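Local structure of uncharacterized protein Y57A10A.28 (Caenorhabditis elegans, 5EIK) at residues 94-97 with 98-102. The protein forms a trimeric potassium channel of intracellular membranes that binds PIP2 and may carry counter-ion current during calcium release. Residues are numbered along the deposited sequence; the frame is centred on the assembly and turned at random.
With CPL (1-palmitoyl-2-linoleoyl-sn-glycero-3-phosphocholine), chain C.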
ATOM      1  N   ASP A  94      24.774  -0.976   4.726  1.00 36.61           N
ATOM      2  CA  ASP A  94      23.779  -0.032   5.244  1.00 38.20           C
ATOM      3  C   ASP A  94      22.880  -0.657   6.296  1.00 37.35           C
ATOM      4  O   ASP A  94      22.679  -0.085   7.370  1.00 41.07           O
ATOM      5  CB  ASP A  94      22.893   0.514   4.120  1.00 45.42           C
ATOM      6  CG  ASP A  94      23.636   1.426   3.181  1.00 55.93           C
ATOM      7  OD1 ASP A  94      24.641   2.038   3.607  1.00 59.50           O
ATOM      8  OD2 ASP A  94      23.201   1.541   2.017  1.00 69.16           O
ATOM      9  N   ILE A  95      22.334  -1.828   5.982  1.00 35.68           N
ATOM     10  CA  ILE A  95      21.445  -2.516   6.908  1.00 36.46           C
ATOM     11  C   ILE A  95      22.167  -2.880   8.191  1.00 36.93           C
ATOM     12  O   ILE A  95      21.592  -2.801   9.281  1.00 41.34           O
ATOM     13  CB  ILE A  95      20.857  -3.788   6.276  1.00 37.98           C
ATOM     14  CG1 ILE A  95      20.113  -3.421   4.997  1.00 43.55           C
ATOM     15  CG2 ILE A  95      19.912  -4.472   7.243  1.00 34.05           C
ATOM     16  CD1 ILE A  95      19.060  -2.352   5.196  1.00 45.87           C
ATOM     17  N   LEU A  96      23.431  -3.276   8.074  1.00 35.45           N
ATOM     18  CA  LEU A  96      24.188  -3.628   9.268  1.00 37.26           C
ATOM     19  C   LEU A  96      24.388  -2.394  10.139  1.00 35.83           C
ATOM     20  O   LEU A  96      24.104  -2.427  11.336  1.00 39.71           O
ATOM     21  CB  LEU A  96      25.549  -4.216   8.914  1.00 40.03           C
ATOM     22  CG  LEU A  96      26.348  -4.579  10.169  1.00 49.40           C
ATOM     23  CD1 LEU A  96      25.599  -5.610  11.003  1.00 49.16           C
ATOM     24  CD2 LEU A  96      27.673  -5.125   9.770  1.00 40.97           C
ATOM     25  N   LEU A  97      24.857  -1.302   9.535  1.00 33.39           N
ATOM     26  CA  LEU A  97      25.081  -0.066  10.281  1.00 28.18           C
ATOM     27  C   LEU A  97      23.770   0.399  10.921  1.00 38.41           C
ATOM     28  O   LEU A  97      23.753   0.846  12.070  1.00 40.51           O
ATOM     29  CB  LEU A  97      25.644   1.032   9.363  1.00 28.98           C
ATOM     30  CG  LEU A  97      25.903   2.415   9.992  1.00 32.14           C
ATOM     31  CD1 LEU A  97      26.879   2.311  11.148  1.00 27.37           C
ATOM     32  CD2 LEU A  97      26.447   3.373   8.951  1.00 33.53           C
ATOM     33  N   GLY A  98      22.675   0.280  10.175  1.00 37.26           N
ATOM     34  CA  GLY A  98      21.381   0.681  10.688  1.00 32.83           C
ATOM     35  C   GLY A  98      20.930  -0.167  11.863  1.00 34.39           C
ATOM     36  O   GLY A  98      20.379   0.341  12.843  1.00 33.66           O
ATOM     37  N   SER A  99      21.156  -1.468  11.772  1.00 30.76           N
ATOM     38  CA  SER A  99      20.775  -2.364  12.858  1.00 39.41           C
ATOM     39  C   SER A  99      21.630  -2.112  14.107  1.00 37.50           C
ATOM     40  O   SER A  99      21.139  -2.192  15.241  1.00 36.23           O
ATOM     41  CB  SER A  99      20.930  -3.813  12.411  1.00 40.60           C
ATOM     42  OG  SER A  99      20.241  -4.020  11.197  1.00 43.58           O
ATOM     43  N   ILE A 100      22.905  -1.802  13.899  1.00 33.38           N
ATOM     44  CA  ILE A 100      23.798  -1.535  15.023  1.00 32.78           C
ATOM     45  C   ILE A 100      23.364  -0.268  15.750  1.00 32.84           C
ATOM     46  O   ILE A 100      23.287  -0.240  16.981  1.00 34.74           O
ATOM     47  CB  ILE A 100      25.248  -1.408  14.556  1.00 36.59           C
ATOM     48  CG1 ILE A 100      25.762  -2.785  14.129  1.00 39.09           C
ATOM     49  CG2 ILE A 100      26.118  -0.840  15.672  1.00 41.72           C
ATOM     50  CD1 ILE A 100      27.136  -2.751  13.481  1.00 41.71           C
ATOM     51  N   VAL A 101      23.060   0.775  14.987  1.00 30.19           N
ATOM     52  CA  VAL A 101      22.605   2.020  15.585  1.00 31.41           C
ATOM     53  C   VAL A 101      21.323   1.750  16.369  1.00 35.20           C
ATOM     54  O   VAL A 101      21.187   2.180  17.515  1.00 39.94           O
ATOM     55  CB  VAL A 101      22.335   3.107  14.513  1.00 35.64           C
ATOM     56  CG1 VAL A 101      21.525   4.251  15.112  1.00 26.15           C
ATOM     57  CG2 VAL A 101      23.659   3.633  13.964  1.00 29.78           C
ATOM     58  N   TRP A 102      20.387   1.034  15.749  1.00 35.93           N
ATOM     59  CA  TRP A 102      19.120   0.700  16.396  1.00 33.83           C
ATOM     60  C   TRP A 102      19.372  -0.057  17.703  1.00 33.20           C
ATOM     61  O   TRP A 102      18.748   0.226  18.727  1.00 35.26           O
ATOM     62  CB  TRP A 102      18.242  -0.154  15.473  1.00 23.87           C
ATOM     63  CG  TRP A 102      17.187  -0.917  16.215  1.00 24.45           C
ATOM     64  CD1 TRP A 102      16.004  -0.425  16.708  1.00 32.23           C
ATOM     65  CD2 TRP A 102      17.265  -2.279  16.644  1.00 26.51           C
ATOM     66  NE1 TRP A 102      15.346  -1.400  17.424  1.00 32.89           N
ATOM     67  CE2 TRP A 102      16.093  -2.547  17.403  1.00 27.81           C
ATOM     68  CE3 TRP A 102      18.211  -3.300  16.467  1.00 27.47           C
ATOM     69  CZ2 TRP A 102      15.842  -3.796  17.982  1.00 28.62           C
ATOM     70  CZ3 TRP A 102      17.962  -4.549  17.045  1.00 29.57           C
ATOM     71  CH2 TRP A 102      16.785  -4.783  17.793  1.00 33.44           C
TER
HETATM   72  C1  CPL C 302      22.429  -9.147  19.294  1.00157.05           C
HETATM   73  C2  CPL C 302      23.576  -8.078  19.043  1.00150.58           C
HETATM   74  C3  CPL C 302      23.099  -6.908  18.130  1.00144.30           C
HETATM   75  C4  CPL C 302      18.747  -7.916  21.046  1.00158.89           C
HETATM   76  C5  CPL C 302      17.825  -8.574  22.086  1.00155.51           C
HETATM   77  C6  CPL C 302      18.115  -6.805  24.035  1.00154.06           C
HETATM   78  C7  CPL C 302      15.904  -7.946  23.510  1.00154.33           C
HETATM   79  C8  CPL C 302      17.580  -8.677  24.086  1.00154.67           C
HETATM   80  C11 CPL C 302      23.397  -6.610  15.590  1.00123.37           C
HETATM   81  C12 CPL C 302      24.255  -7.171  14.428  1.00122.55           C
HETATM   82  C13 CPL C 302      25.625  -7.781  14.864  1.00121.44           C
HETATM   83  C14 CPL C 302      26.854  -7.081  14.234  1.00123.44           C
HETATM   84  C15 CPL C 302      28.152  -7.934  14.204  1.00123.99           C
HETATM   85  C16 CPL C 302      29.104  -7.532  13.031  1.00126.01           C
HETATM   86  C17 CPL C 302      29.570  -6.069  13.036  1.00129.22           C
HETATM   87  C18 CPL C 302      31.044  -5.868  13.579  1.00131.51           C
HETATM   88  C19 CPL C 302      31.278  -4.648  14.571  1.00131.80           C
HETATM   89  C20 CPL C 302      31.960  -3.358  14.022  1.00131.37           C
HETATM   90  C21 CPL C 302      31.018  -2.193  13.671  1.00130.79           C
HETATM   91  C22 CPL C 302      30.834  -1.211  14.844  1.00129.25           C
HETATM   92  C23 CPL C 302      30.750   0.258  14.498  1.00128.17           C
HETATM   93  C24 CPL C 302      29.868   1.084  15.469  1.00128.68           C
HETATM   94  C25 CPL C 302      29.029   2.135  14.721  1.00131.24           C
HETATM   95  C26 CPL C 302      28.312   3.042  15.693  1.00129.32           C
HETATM   96  C31 CPL C 302      25.489  -7.577  20.864  1.00149.47           C
HETATM   97  C32 CPL C 302      26.616  -7.491  19.830  1.00149.47           C
HETATM   98  C33 CPL C 302      27.893  -6.780  20.407  1.00147.16           C
HETATM   99  C34 CPL C 302      29.158  -7.638  20.260  1.00147.45           C
HETATM  100  C35 CPL C 302      30.137  -7.149  19.163  1.00148.25           C
HETATM  101  C36 CPL C 302      30.707  -8.319  18.324  1.00150.88           C
HETATM  102  C37 CPL C 302      32.101  -8.071  17.753  1.00153.15           C
HETATM  103  C38 CPL C 302      33.038  -9.241  17.927  1.00153.95           C
HETATM  104  C39 CPL C 302      34.402  -8.723  18.439  1.00153.08           C
HETATM  105  C40 CPL C 302      35.109  -9.244  19.470  1.00151.45           C
HETATM  106  C41 CPL C 302      35.335 -10.741  19.706  1.00149.93           C
HETATM  107  C42 CPL C 302      36.531 -11.188  18.847  1.00148.28           C
HETATM  108  C43 CPL C 302      36.431 -12.157  17.897  1.00147.81           C
HETATM  109  C44 CPL C 302      35.749 -11.930  16.559  1.00147.66           C
HETATM  110  C45 CPL C 302      34.508 -12.793  16.320  1.00146.70           C
HETATM  111  N   CPL C 302      17.283  -7.631  23.118  1.00154.39           N
HETATM  112  O2  CPL C 302      24.060  -7.615  20.374  1.00149.33           O
HETATM  113  O3  CPL C 302      23.152  -7.496  16.789  1.00132.38           O
HETATM  114  O11 CPL C 302      22.911  -5.431  15.520  1.00115.32           O
HETATM  115  O31 CPL C 302      25.760  -7.617  22.087  1.00149.02           O
HETATM  116  O1P CPL C 302      19.640  -9.718  17.884  1.00167.43           O
HETATM  117  O2P CPL C 302      19.753 -10.522  20.266  1.00169.48           O
HETATM  118  O3P CPL C 302      21.131  -8.443  19.578  1.00165.79           O
HETATM  119  O4P CPL C 302      18.549  -8.363  19.677  1.00163.35           O
HETATM  120  P   CPL C 302      19.783  -9.300  19.355  1.00168.03           P
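Ser99 grips the carbonyl of Ile95 twice, one turn back along the same helix. Its OG donates to Ile95 O at 2.6 Å, while its own backbone N reaches that oxygen at 2.9 Å from the opposite face of the carbonyl plane. Turned beside its backbone N (chi1 -52°), the hydroxyl folds back against the helix and also hydrogen-bonds NE1 of Trp63. Replacing the serine with an alanine would probably leave Ile95 O with a single grip from this turn and the Trp63 indole without its hydroxyl mate. This is the tight, buried side: Met67 of helix 59-70 packs on Ser99, and Ile95 reaches Leu154 of a second subunit. Residues 94-102 belong to the third transmembrane helix of the TRIC channel, held by regular i to i+4 backbone bonds, among them Gly98 N to Asp94 O at 2.8 Å and Val101 N to Leu97 O at 3.0 Å.

The lipid-facing side is looser and mainly apolar, with Leu96 and Ile100 both partly exposed. Their side chains cross at a slant, CG of Leu96 lying 3.9 Å from CD1 of Ile100. With CG1 set beside the backbone N (chi1 -71°), Ile100 bends back over Leu96 O. An acyl chain of the bound phosphatidylcholine runs past both: Leu96 CD1 touches its C14 at 3.8 Å, and Ile100 CD1 its C21 at 3.9 Å. A decyl maltoside molecule also touches Leu96. Round the helix from Leu96 and Ile100, away from Ser99, Leu97 CD1 and Val101 CG2 stand 4.5 Å apart, both side chains resting on Tyr36 of helix 30-47.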